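Local coordinates for cytokinin riboside 5'-monophosphate phosphoribohydrolase (PDB 5WQ3), which is a LOG-like enzyme of the SLOG clan, an alpha/beta protein built round a parallel sheet in the manner of a Rossmann fold, at residues 165-170 with 195-200; 75-80 with 110-115; 55-60 with 152-157. One frame throughout, in Å; residues are numbered along the deposited sequence. Where two conformers were deposited one is given.

The three contacts sample one alpha/beta fold: strand on strand, loop on helix start, and helix on helix. Contact 1 pairs strands 166-168 and 196-199 inside the seven-stranded parallel sheet. Contact 2, its centre about 14 Å away, joins the loop after strand 70-74 to the chain entering helix 113-121; contacts 1 and 2 touch where Pro-170 O meets Ser-76 N and Leu-111. Contact 3 is peripheral, its centre about 23 and 22 Å from theirs. Along the chain contact 2 is nested inside the loop that contact 3 closes, and strand 166-168 of contact 1 comes next after helix 152-162. Contacts 1 and 2 thus tie sheet to strand-end loops, while contact 3 joins helix 46-64 to the body.

Contact 1: residues 165-170 with 195-200; sequences AFVCLP and PIVLIG
Val-167 and Ile-199 show how parallel strands place side chains against one another as well as pairing backbones. Val-167 CG1, set anti to its own N (chi1 179°), meets Ile-199 CG1 at 3.7 Å, the two side chains slanting across each other. The other branch, CG2, faces Val-197 CB, and here the two valines stand side by side on one face of the sheet with nearly the same first torsion. Ile-199, which buries more area than any other residue here, also takes Leu-169 alongside: CD2 of Leu-169 lies 4.0 Å from Ile-199 CB. On the face carrying Phe-166, Ile-196, Cys-168 and Leu-198, contact is thinner; Cys-168 CB touches Leu-198 CD2, while the end of the Phe-166 side chain leads away from strand 196-199 and its ring meets those of Phe-74 and Phe-194 edge-to-face. At the start of the pair, Ala-165 CB rests 3.7 Å from Pro-195 CG.

Four backbone bonds alternate between the strands. Phe-166 N donates to Pro-195 O, Val-197 N to Phe-166 O, Cys-168 N to Val-197 O at 2.8 Å, and Ile-199 N to Cys-168 O at 3.1 Å. CA-H...O contacts, such as Ile-196 CA to Phe-166 O at 3.3 Å, give each of these carbonyls a second, softer partner.

The strands belong to a beta-alpha-beta unit whose helix 173-188 packs on Phe-166, Ile-196 and Leu-198. Chemically, the join divides its labour: directional bonds between buried peptide groups fix the register, and apolar side chains fill both faces without any side-chain polar bond between the segments.

Contact 2: residues 75-80 with 110-115; sequences GSARIK and GLMEAP
Leu-111, close to helix 113-121, reaches into the loop at 75-80, and its atoms can be followed one by one. Leu-111 CB lies 3.5 Å from Ser-76 O and next to the carbonyl carbon of Gly-75. Because CG is anti to the leucine's own carbonyl carbon (chi1 -54°), Leu-111 CG stays near Ser-76 O and comes 3.9 Å from Ile-79 CB. There the chain forks: CD1 lies near Ser-76 N and Ile-79 CG1, while Leu-111 CD2 meets Ile-79 CG2 at 4.0 Å. The isoleucine thus runs aslant over both leucine methyls.

The same carbonyl that lines the leucine also grips its backbone, since Leu-111 N donates to Ser-76 O at 2.7 Å in a nearly straight bond. Beside it Gly-110, with positive phi and no side chain, fits closely against the carbonyls of Ser-76, Ala-77 and Ile-79; Gly-110 CA approaches Ile-79 O to 3.0 Å, a CA-H...O contact. Farther along, the Met-112 chain bends about its CG-SD bond (chi3 -93°), bringing Met-112 CE to 3.6 Å from Ala-77 CB. The loop's own turn is an ST turn, in which Ser-76 OG accepts from Arg-78 N.

In the fold, the loop leads from strand 70-74 to helix 84-98, whose Tyr-85 touches both Ile-79 and Leu-111. Met-112 leans on Thr-105 of strand 102-105, and Leu-111 on Leu-169 beyond strand 166-168, so this part of the chain sits among two strand ends and one neighbouring helix.

Contact 3: residues 55-60 with 152-157; sequences SEFVAG and FFARKT. With EDO (1,2-ethanediol), chain L.
Phe-57 and Ala-154 carry this helix-to-helix contact, with Glu-56 and Thr-157 adding to its margins. Phe-57 contributes the largest buried area. Its CG is anti to the carbonyl carbon (chi1 -75°), and from there the ring extends toward helix 152-162 with its far end leading. Phe-57 CZ comes 3.7 Å from Ala-154 CA, while the methyl CB of Ala-154 sits over one face of the Phe-57 ring, 4.1 Å from its centroid and 18° off the ring normal. This is a CH-pi contact, shifted toward the rim. A small residue at the point of nearest backbone approach lets the large one lie across it, although the axes of the two segments remain 9.8 Å apart and run 23° from parallel.

Other neighbours surround the same ring. Thr-157 OG1 lies at its edge, near the ring plane, 3.8 Å from Phe-57 CE1, and the threonine side chain stands at about a right angle to the phenylalanine. Within its own helix Thr-157 OG1 donates to Phe-153 O at 3.0 Å, a carbonyl that also accepts from Thr-157 N. A molecule of 1,2-ethanediol, probably a crystallisation additive, adds a weak bond from its O1 to the same OG1. Phe-153 offers its edge to Phe-57 CZ.

Glu-56 OE1 also approaches Ala-154 CB, 3.9 Å away. The carboxylate directs its oxygens to the backbone just before helix 152-162, where OE1 accepts from Tyr-151 N and OE2 from Arg-150 N. Such a negative group would probably interact favourably with the helix dipole. Glu-56 and Ala-154 both touch Phe-149 of strand 145-149, so the helices meet beside the sheet's edge. Between the two segments the attraction is probably mainly dispersive, while Glu-56 adds a polar link to the backbone before helix 152-162.

Contact 1: residues 165-170 with 195-200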
ATOM      1  N   ALA C 165     -28.347 -24.948  61.941  1.00 17.38           N
ATOM      2  CA  ALA C 165     -27.070 -25.646  62.135  1.00 18.87           C
ATOM      3  C   ALA C 165     -26.184 -25.190  61.006  1.00 19.36           C
ATOM      4  O   ALA C 165     -26.679 -24.810  59.957  1.00 19.16           O
ATOM      5  CB  ALA C 165     -27.260 -27.172  62.071  1.00 18.53           C
ATOM      6  N   PHE C 166     -24.866 -25.160  61.254  0.50 16.17           N
ATOM      7  CA  PHE C 166     -23.856 -24.844  60.268  0.50 15.75           C
ATOM      8  C   PHE C 166     -22.884 -26.050  60.213  0.50 16.67           C
ATOM      9  O   PHE C 166     -22.385 -26.501  61.245  0.50 15.34           O
ATOM     10  CB  PHE C 166     -22.983 -23.641  60.667  0.50 14.33           C
ATOM     11  CG  PHE C 166     -23.489 -22.262  60.236  0.50 13.95           C
ATOM     12  CD1 PHE C 166     -24.750 -22.069  59.734  0.50 12.35           C
ATOM     13  CD2 PHE C 166     -22.673 -21.130  60.445  0.50 14.18           C
ATOM     14  CE1 PHE C 166     -25.189 -20.788  59.401  0.50 12.80           C
ATOM     15  CE2 PHE C 166     -23.102 -19.851  60.123  0.50 13.21           C
ATOM     16  CZ  PHE C 166     -24.389 -19.677  59.594  0.50 12.28           C
ATOM     17  N   VAL C 167     -22.612 -26.500  59.005  1.00 18.73           N
ATOM     18  CA  VAL C 167     -21.550 -27.456  58.709  1.00 20.12           C
ATOM     19  C   VAL C 167     -20.530 -26.838  57.767  1.00 21.34           C
ATOM     20  O   VAL C 167     -20.850 -26.336  56.728  1.00 23.19           O
ATOM     21  CB  VAL C 167     -22.103 -28.697  58.018  1.00 18.88           C
ATOM     22  CG1 VAL C 167     -20.969 -29.689  57.699  1.00 22.99           C
ATOM     23  CG2 VAL C 167     -23.130 -29.334  58.897  1.00 19.84           C
ATOM     24  N   CYS C 168     -19.263 -26.877  58.151  0.50 19.80           N
ATOM     25  CA  CYS C 168     -18.217 -26.272  57.320  0.50 18.22           C
ATOM     26  C   CYS C 168     -17.333 -27.345  56.762  0.50 19.73           C
ATOM     27  O   CYS C 168     -16.562 -27.954  57.507  0.50 16.83           O
ATOM     28  CB  CYS C 168     -17.380 -25.327  58.172  0.50 17.46           C
ATOM     29  SG  CYS C 168     -18.287 -23.891  58.826  0.50 15.24           S
ATOM     30  N   LEU C 169     -17.488 -27.605  55.467  1.00 22.72           N
ATOM     31  CA  LEU C 169     -16.478 -28.304  54.697  1.00 21.90           C
ATOM     32  C   LEU C 169     -15.210 -27.443  54.639  1.00 23.07           C
ATOM     33  O   LEU C 169     -15.193 -26.229  55.025  1.00 20.61           O
ATOM     34  CB  LEU C 169     -16.986 -28.694  53.317  1.00 22.28           C
ATOM     35  CG  LEU C 169     -18.237 -29.602  53.184  1.00 25.57           C
ATOM     36  CD1 LEU C 169     -18.937 -29.548  51.851  1.00 23.42           C
ATOM     37  CD2 LEU C 169     -17.845 -31.053  53.428  1.00 27.37           C
ATOM     38  N   PRO C 170     -14.096 -28.071  54.243  1.00 24.36           N
ATOM     39  CA  PRO C 170     -12.889 -27.288  54.137  1.00 24.46           C
ATOM     40  C   PRO C 170     -13.071 -26.068  53.246  1.00 23.16           C
ATOM     41  O   PRO C 170     -13.778 -26.121  52.232  1.00 24.60           O
ATOM     42  CB  PRO C 170     -11.891 -28.276  53.505  1.00 22.95           C
ATOM     43  CG  PRO C 170     -12.336 -29.592  54.041  1.00 22.26           C
ATOM     44  CD  PRO C 170     -13.843 -29.501  53.952  1.00 23.37           C
ATOM     45  N   PRO C 195     -26.095 -26.381  66.320  1.00 19.17           N
ATOM     46  CA  PRO C 195     -24.847 -27.174  66.254  1.00 19.23           C
ATOM     47  C   PRO C 195     -23.920 -26.753  65.105  1.00 18.38           C
ATOM     48  O   PRO C 195     -24.347 -26.232  64.064  1.00 15.63           O
ATOM     49  CB  PRO C 195     -25.358 -28.612  66.100  1.00 19.97           C
ATOM     50  CG  PRO C 195     -26.718 -28.461  65.530  1.00 20.14           C
ATOM     51  CD  PRO C 195     -27.264 -27.227  66.168  1.00 18.75           C
ATOM     52  N   ILE C 196     -22.622 -26.989  65.298  1.00 16.63           N
ATOM     53  CA  ILE C 196     -21.644 -26.482  64.413  1.00 17.42           C
ATOM     54  C   ILE C 196     -20.735 -27.652  64.185  1.00 18.25           C
ATOM     55  O   ILE C 196     -20.212 -28.234  65.165  1.00 18.87           O
ATOM     56  CB  ILE C 196     -20.837 -25.320  65.029  1.00 18.13           C
ATOM     57  CG1 ILE C 196     -21.749 -24.112  65.357  1.00 17.92           C
ATOM     58  CG2 ILE C 196     -19.697 -24.952  64.065  1.00 20.22           C
ATOM     59  CD1 ILE C 196     -21.058 -23.074  66.195  1.00 18.81           C
ATOM     60  N   VAL C 197     -20.572 -28.014  62.928  1.00 19.47           N
ATOM     61  CA  VAL C 197     -19.748 -29.191  62.614  1.00 21.18           C
ATOM     62  C   VAL C 197     -18.685 -28.851  61.606  1.00 23.14           C
ATOM     63  O   VAL C 197     -18.975 -28.116  60.628  1.00 18.69           O
ATOM     64  CB  VAL C 197     -20.576 -30.329  62.003  1.00 20.67           C
ATOM     65  CG1 VAL C 197     -19.685 -31.567  61.807  1.00 22.44           C
ATOM     66  CG2 VAL C 197     -21.750 -30.647  62.891  1.00 19.26           C
ATOM     67  N   LEU C 198     -17.438 -29.331  61.856  1.00 21.37           N
ATOM     68  CA  LEU C 198     -16.364 -29.158  60.869  1.00 22.35           C
ATOM     69  C   LEU C 198     -16.047 -30.537  60.280  1.00 22.78           C
ATOM     70  O   LEU C 198     -15.833 -31.468  61.031  1.00 23.66           O
ATOM     71  CB  LEU C 198     -15.069 -28.475  61.471  1.00 21.24           C
ATOM     72  CG  LEU C 198     -15.229 -27.229  62.428  1.00 21.70           C
ATOM     73  CD1 LEU C 198     -13.908 -26.720  62.923  1.00 21.72           C
ATOM     74  CD2 LEU C 198     -15.960 -26.057  61.793  1.00 23.50           C
ATOM     75  N   ILE C 199     -15.977 -30.640  58.966  1.00 22.61           N
ATOM     76  CA  ILE C 199     -15.662 -31.869  58.265  1.00 21.41           C
ATOM     77  C   ILE C 199     -14.257 -31.844  57.710  1.00 23.23           C
ATOM     78  O   ILE C 199     -13.944 -31.001  56.948  1.00 21.53           O
ATOM     79  CB  ILE C 199     -16.598 -32.089  57.086  1.00 21.12           C
ATOM     80  CG1 ILE C 199     -18.052 -32.004  57.514  1.00 22.72           C
ATOM     81  CG2 ILE C 199     -16.254 -33.361  56.351  1.00 23.14           C
ATOM     82  CD1 ILE C 199     -18.595 -33.154  58.283  1.00 23.24           C
ATOM     83  N   GLY C 200     -13.446 -32.828  58.071  1.00 24.98           N
ATOM     84  CA  GLY C 200     -12.087 -32.897  57.627  1.00 22.57           C
ATOM     85  C   GLY C 200     -11.203 -32.711  58.834  1.00 25.87           C
ATOM     86  O   GLY C 200     -10.895 -31.610  59.237  1.00 23.16           O
TER

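Contact 2: residues 75-80 with 110-115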
ATOM      1  N   GLY C  75     -18.131 -24.058  52.329  1.00 19.10           N
ATOM      2  CA  GLY C  75     -16.829 -24.633  51.981  1.00 20.47           C
ATOM      3  C   GLY C  75     -16.331 -23.969  50.717  1.00 20.82           C
ATOM      4  O   GLY C  75     -17.097 -23.226  50.069  1.00 21.62           O
ATOM      5  N   SER C  76     -15.083 -24.251  50.360  1.00 22.86           N
ATOM      6  CA  SER C  76     -14.325 -23.524  49.302  1.00 25.23           C
ATOM      7  C   SER C  76     -14.995 -23.587  47.941  1.00 24.89           C
ATOM      8  O   SER C  76     -15.376 -24.674  47.467  1.00 23.39           O
ATOM      9  CB  SER C  76     -12.926 -24.133  49.124  1.00 27.98           C
ATOM     10  OG  SER C  76     -12.234 -23.548  47.996  1.00 32.36           O
ATOM     11  N   ALA C  77     -15.123 -22.426  47.319  1.00 27.35           N
ATOM     12  CA  ALA C  77     -15.649 -22.296  45.930  1.00 31.52           C
ATOM     13  C   ALA C  77     -14.664 -22.895  44.919  1.00 29.57           C
ATOM     14  O   ALA C  77     -15.024 -23.154  43.817  1.00 32.06           O
ATOM     15  CB  ALA C  77     -15.901 -20.842  45.574  1.00 31.60           C
ATOM     16  N   ARG C  78     -13.439 -23.197  45.326  1.00 29.33           N
ATOM     17  CA  ARG C  78     -12.444 -23.497  44.349  1.00 32.71           C
ATOM     18  C   ARG C  78     -12.232 -24.952  44.099  1.00 36.23           C
ATOM     19  O   ARG C  78     -11.556 -25.283  43.137  1.00 32.80           O
ATOM     20  CB  ARG C  78     -11.112 -22.909  44.776  1.00 35.33           C
ATOM     21  CG  ARG C  78     -11.151 -21.425  44.891  1.00 31.51           C
ATOM     22  CD  ARG C  78      -9.885 -20.942  45.540  1.00 34.88           C
ATOM     23  NE  ARG C  78      -9.943 -19.488  45.634  1.00 37.51           N
ATOM     24  CZ  ARG C  78      -8.879 -18.685  45.645  1.00 43.47           C
ATOM     25  NH1 ARG C  78      -7.626 -19.151  45.570  1.00 44.75           N
ATOM     26  NH2 ARG C  78      -9.065 -17.394  45.734  1.00 43.08           N
ATOM     27  N   ILE C  79     -12.757 -25.826  44.957  1.00 33.35           N
ATOM     28  CA  ILE C  79     -12.450 -27.224  44.835  1.00 34.64           C
ATOM     29  C   ILE C  79     -13.277 -27.770  43.676  1.00 36.84           C
ATOM     30  O   ILE C  79     -14.405 -27.375  43.483  1.00 35.31           O
ATOM     31  CB  ILE C  79     -12.736 -27.932  46.168  1.00 33.96           C
ATOM     32  CG1 ILE C  79     -11.831 -27.348  47.278  1.00 32.59           C
ATOM     33  CG2 ILE C  79     -12.668 -29.436  45.963  1.00 36.56           C
ATOM     34  CD1 ILE C  79     -10.428 -27.984  47.443  1.00 33.79           C
ATOM     35  N   LYS C  80     -12.712 -28.666  42.884  1.00 37.68           N
ATOM     36  CA  LYS C  80     -13.430 -29.244  41.761  1.00 40.81           C
ATOM     37  C   LYS C  80     -14.088 -30.596  42.073  1.00 39.62           C
ATOM     38  O   LYS C  80     -13.804 -31.251  43.090  1.00 41.86           O
ATOM     39  CB  LYS C  80     -12.473 -29.447  40.593  1.00 48.43           C
ATOM     40  CG  LYS C  80     -11.964 -28.178  39.956  1.00 54.26           C
ATOM     41  CD  LYS C  80     -10.604 -28.483  39.354  1.00 66.65           C
ATOM     42  CE  LYS C  80     -10.318 -27.678  38.095  1.00 73.98           C
ATOM     43  NZ  LYS C  80      -9.064 -28.173  37.441  1.00 73.00           N
ATOM     44  N   GLY C 110     -17.851 -25.438  43.445  1.00 24.67           N
ATOM     45  CA  GLY C 110     -16.974 -26.112  44.414  1.00 23.01           C
ATOM     46  C   GLY C 110     -17.741 -26.754  45.574  1.00 23.85           C
ATOM     47  O   GLY C 110     -18.762 -27.496  45.353  1.00 25.70           O
ATOM     48  N   LEU C 111     -17.355 -26.438  46.805  1.00 22.32           N
ATOM     49  CA  LEU C 111     -17.998 -27.128  47.924  1.00 23.90           C
ATOM     50  C   LEU C 111     -19.276 -26.461  48.397  1.00 25.31           C
ATOM     51  O   LEU C 111     -19.880 -26.919  49.371  1.00 27.88           O
ATOM     52  CB  LEU C 111     -17.019 -27.333  49.057  1.00 22.26           C
ATOM     53  CG  LEU C 111     -15.742 -28.036  48.685  1.00 22.83           C
ATOM     54  CD1 LEU C 111     -14.900 -28.228  49.912  1.00 22.01           C
ATOM     55  CD2 LEU C 111     -16.035 -29.378  48.030  1.00 26.63           C
ATOM     56  N   MET C 112     -19.729 -25.410  47.694  1.00 26.21           N
ATOM     57  CA  MET C 112     -21.120 -25.010  47.801  1.00 28.47           C
ATOM     58  C   MET C 112     -22.027 -25.801  46.867  1.00 33.59           C
ATOM     59  O   MET C 112     -23.137 -26.207  47.246  1.00 36.89           O
ATOM     60  CB  MET C 112     -21.263 -23.529  47.502  1.00 30.07           C
ATOM     61  CG  MET C 112     -20.512 -22.612  48.475  1.00 35.19           C
ATOM     62  SD  MET C 112     -20.738 -20.893  47.964  1.00 35.00           S
ATOM     63  CE  MET C 112     -19.261 -20.737  46.960  1.00 38.63           C
ATOM     64  N   GLU C 113     -21.599 -26.007  45.622  1.00 31.36           N
ATOM     65  CA  GLU C 113     -22.404 -26.769  44.717  1.00 28.57           C
ATOM     66  C   GLU C 113     -22.563 -28.214  45.160  1.00 26.26           C
ATOM     67  O   GLU C 113     -23.561 -28.815  44.854  1.00 26.89           O
ATOM     68  CB  GLU C 113     -21.760 -26.775  43.336  1.00 31.19           C
ATOM     69  CG  GLU C 113     -22.474 -27.580  42.275  1.00 31.63           C
ATOM     70  CD  GLU C 113     -21.721 -27.611  40.996  1.00 36.39           C
ATOM     71  OE1 GLU C 113     -20.647 -28.272  40.958  1.00 37.22           O
ATOM     72  OE2 GLU C 113     -22.191 -26.954  40.054  1.00 41.05           O
ATOM     73  N   ALA C 114     -21.543 -28.807  45.760  1.00 24.21           N
ATOM     74  CA  ALA C 114     -21.596 -30.222  46.078  1.00 25.73           C
ATOM     75  C   ALA C 114     -22.819 -30.587  46.985  1.00 25.31           C
ATOM     76  O   ALA C 114     -23.615 -31.487  46.689  1.00 27.62           O
ATOM     77  CB  ALA C 114     -20.268 -30.676  46.697  1.00 25.51           C
ATOM     78  N   PRO C 115     -23.026 -29.819  48.051  1.00 22.43           N
ATOM     79  CA  PRO C 115     -24.131 -30.284  48.881  1.00 23.58           C
ATOM     80  C   PRO C 115     -25.421 -29.911  48.222  1.00 23.25           C
ATOM     81  O   PRO C 115     -26.420 -30.553  48.520  1.00 24.84           O
ATOM     82  CB  PRO C 115     -23.924 -29.535  50.246  1.00 23.77           C
ATOM     83  CG  PRO C 115     -22.796 -28.601  50.024  1.00 22.00           C
ATOM     84  CD  PRO C 115     -22.064 -28.970  48.780  1.00 21.24           C
TER

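Contact 3: residues 55-60 with 152-157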
ATOM      1  N   SER C  55     -34.663  -3.346  50.737  1.00 17.60           N
ATOM      2  CA  SER C  55     -35.249  -4.201  49.694  1.00 20.22           C
ATOM      3  C   SER C  55     -34.747  -5.624  49.790  1.00 19.79           C
ATOM      4  O   SER C  55     -35.501  -6.573  49.600  1.00 20.95           O
ATOM      5  CB  SER C  55     -34.903  -3.598  48.302  1.00 22.69           C
ATOM      6  OG  SER C  55     -35.589  -4.231  47.248  1.00 26.35           O
ATOM      7  N   GLU C  56     -33.470  -5.766  50.070  1.00 18.20           N
ATOM      8  CA  GLU C  56     -32.899  -7.069  50.155  1.00 18.61           C
ATOM      9  C   GLU C  56     -33.345  -7.831  51.403  1.00 18.06           C
ATOM     10  O   GLU C  56     -33.607  -9.044  51.289  1.00 18.19           O
ATOM     11  CB  GLU C  56     -31.383  -6.958  50.147  1.00 22.34           C
ATOM     12  CG  GLU C  56     -30.895  -6.678  48.765  1.00 26.94           C
ATOM     13  CD  GLU C  56     -29.500  -7.264  48.482  1.00 30.29           C
ATOM     14  OE1 GLU C  56     -28.702  -7.612  49.417  1.00 29.30           O
ATOM     15  OE2 GLU C  56     -29.214  -7.288  47.285  1.00 33.17           O
ATOM     16  N   PHE C  57     -33.484  -7.125  52.563  1.00 16.74           N
ATOM     17  CA  PHE C  57     -34.021  -7.747  53.741  1.00 17.40           C
ATOM     18  C   PHE C  57     -35.434  -8.150  53.500  1.00 16.61           C
ATOM     19  O   PHE C  57     -35.830  -9.243  53.834  1.00 17.06           O
ATOM     20  CB  PHE C  57     -33.873  -6.892  55.016  1.00 18.20           C
ATOM     21  CG  PHE C  57     -32.468  -6.868  55.564  1.00 18.48           C
ATOM     22  CD1 PHE C  57     -31.990  -7.956  56.325  1.00 20.21           C
ATOM     23  CD2 PHE C  57     -31.616  -5.823  55.316  1.00 17.02           C
ATOM     24  CE1 PHE C  57     -30.715  -7.944  56.842  1.00 18.48           C
ATOM     25  CE2 PHE C  57     -30.296  -5.831  55.822  1.00 21.26           C
ATOM     26  CZ  PHE C  57     -29.845  -6.906  56.568  1.00 18.85           C
ATOM     27  N   VAL C  58     -36.241  -7.244  52.963  1.00 16.52           N
ATOM     28  CA  VAL C  58     -37.624  -7.591  52.703  1.00 16.16           C
ATOM     29  C   VAL C  58     -37.790  -8.814  51.818  1.00 16.11           C
ATOM     30  O   VAL C  58     -38.461  -9.750  52.189  1.00 16.73           O
ATOM     31  CB  VAL C  58     -38.403  -6.367  52.141  1.00 18.38           C
ATOM     32  CG1 VAL C  58     -39.779  -6.793  51.685  1.00 18.88           C
ATOM     33  CG2 VAL C  58     -38.455  -5.272  53.141  1.00 17.54           C
ATOM     34  N   ALA C  59     -37.124  -8.863  50.668  1.00 17.61           N
ATOM     35  CA  ALA C  59     -37.184  -9.983  49.727  1.00 19.47           C
ATOM     36  C   ALA C  59     -36.667 -11.295  50.309  1.00 17.94           C
ATOM     37  O   ALA C  59     -37.215 -12.395  50.016  1.00 16.26           O
ATOM     38  CB  ALA C  59     -36.361  -9.661  48.462  1.00 18.50           C
ATOM     39  N   GLY C  60     -35.645 -11.177  51.140  1.00 19.00           N
ATOM     40  CA  GLY C  60     -35.077 -12.366  51.770  1.00 20.45           C
ATOM     41  C   GLY C  60     -36.042 -12.900  52.847  1.00 20.43           C
ATOM     42  O   GLY C  60     -36.363 -14.109  52.855  1.00 20.99           O
ATOM     43  N   PHE C 152     -23.383  -8.347  51.300  1.00 24.15           N
ATOM     44  CA  PHE C 152     -22.832  -9.451  52.097  1.00 27.02           C
ATOM     45  C   PHE C 152     -23.536  -9.571  53.448  1.00 27.54           C
ATOM     46  O   PHE C 152     -23.902 -10.649  53.886  1.00 30.52           O
ATOM     47  CB  PHE C 152     -21.342  -9.142  52.261  1.00 33.63           C
ATOM     48  CG  PHE C 152     -20.473 -10.319  52.423  1.00 40.33           C
ATOM     49  CD1 PHE C 152     -20.191 -11.143  51.341  1.00 48.47           C
ATOM     50  CD2 PHE C 152     -19.858 -10.583  53.659  1.00 52.98           C
ATOM     51  CE1 PHE C 152     -19.370 -12.263  51.496  1.00 51.07           C
ATOM     52  CE2 PHE C 152     -19.009 -11.684  53.815  1.00 50.22           C
ATOM     53  CZ  PHE C 152     -18.774 -12.526  52.737  1.00 52.75           C
ATOM     54  N   PHE C 153     -23.833  -8.445  54.077  1.00 29.16           N
ATOM     55  CA  PHE C 153     -24.408  -8.462  55.409  1.00 28.37           C
ATOM     56  C   PHE C 153     -25.847  -8.922  55.449  1.00 29.02           C
ATOM     57  O   PHE C 153     -26.245  -9.559  56.408  1.00 23.57           O
ATOM     58  CB  PHE C 153     -24.239  -7.134  56.159  1.00 30.24           C
ATOM     59  CG  PHE C 153     -24.695  -5.932  55.397  1.00 32.42           C
ATOM     60  CD1 PHE C 153     -23.817  -5.281  54.514  1.00 34.84           C
ATOM     61  CD2 PHE C 153     -25.980  -5.452  55.523  1.00 31.03           C
ATOM     62  CE1 PHE C 153     -24.221  -4.169  53.812  1.00 34.32           C
ATOM     63  CE2 PHE C 153     -26.402  -4.353  54.808  1.00 33.21           C
ATOM     64  CZ  PHE C 153     -25.520  -3.698  53.961  1.00 36.33           C
ATOM     65  N   ALA C 154     -26.626  -8.628  54.408  1.00 27.24           N
ATOM     66  CA  ALA C 154     -27.944  -9.208  54.313  1.00 25.61           C
ATOM     67  C   ALA C 154     -27.933 -10.688  54.092  1.00 23.04           C
ATOM     68  O   ALA C 154     -28.729 -11.428  54.677  1.00 22.79           O
ATOM     69  CB  ALA C 154     -28.732  -8.578  53.215  1.00 24.00           C
ATOM     70  N   ARG C 155     -27.115 -11.114  53.168  1.00 22.32           N
ATOM     71  CA  ARG C 155     -27.001 -12.513  52.911  1.00 25.17           C
ATOM     72  C   ARG C 155     -26.622 -13.290  54.208  1.00 28.88           C
ATOM     73  O   ARG C 155     -27.213 -14.345  54.475  1.00 26.23           O
ATOM     74  CB  ARG C 155     -25.973 -12.727  51.875  1.00 24.06           C
ATOM     75  CG  ARG C 155     -25.876 -14.125  51.452  1.00 27.35           C
ATOM     76  CD  ARG C 155     -24.408 -14.295  51.236  1.00 29.96           C
ATOM     77  NE  ARG C 155     -24.146 -15.244  50.223  1.00 30.10           N
ATOM     78  CZ  ARG C 155     -22.941 -15.654  49.946  1.00 27.85           C
ATOM     79  NH1 ARG C 155     -21.900 -15.198  50.606  1.00 30.86           N
ATOM     80  NH2 ARG C 155     -22.800 -16.545  49.040  1.00 28.32           N
ATOM     81  N   LYS C 156     -25.677 -12.775  54.999  1.00 30.47           N
ATOM     82  CA  LYS C 156     -25.213 -13.484  56.225  1.00 27.07           C
ATOM     83  C   LYS C 156     -26.316 -13.566  57.279  1.00 26.63           C
ATOM     84  O   LYS C 156     -26.399 -14.545  58.007  1.00 25.51           O
ATOM     85  CB  LYS C 156     -23.966 -12.821  56.835  1.00 33.04           C
ATOM     86  CG  LYS C 156     -22.612 -13.031  56.132  1.00 34.20           C
ATOM     87  CD  LYS C 156     -21.600 -12.003  56.708  1.00 43.83           C
ATOM     88  CE  LYS C 156     -20.186 -12.557  56.900  1.00 44.70           C
ATOM     89  NZ  LYS C 156     -19.347 -11.710  57.823  1.00 39.39           N
ATOM     90  N   THR C 157     -27.177 -12.548  57.389  1.00 22.14           N
ATOM     91  CA  THR C 157     -28.286 -12.636  58.251  1.00 19.61           C
ATOM     92  C   THR C 157     -29.214 -13.826  57.888  1.00 20.87           C
ATOM     93  O   THR C 157     -29.743 -14.461  58.802  1.00 18.87           O
ATOM     94  CB  THR C 157     -29.109 -11.316  58.173  1.00 22.16           C
ATOM     95  OG1 THR C 157     -28.228 -10.242  58.516  1.00 25.67           O
ATOM     96  CG2 THR C 157     -30.188 -11.292  59.141  1.00 21.85           C
TER
HETATM   97  C1  EDO L 301     -25.315 -11.643  60.313  1.00 54.04           C
HETATM   98  O1  EDO L 301     -26.312 -11.097  61.151  1.00 52.06           O
HETATM   99  C2  EDO L 301     -23.984 -11.226  60.876  1.00 58.39           C
HETATM  100  O2  EDO L 301     -23.349 -10.387  59.928  1.00 64.60           O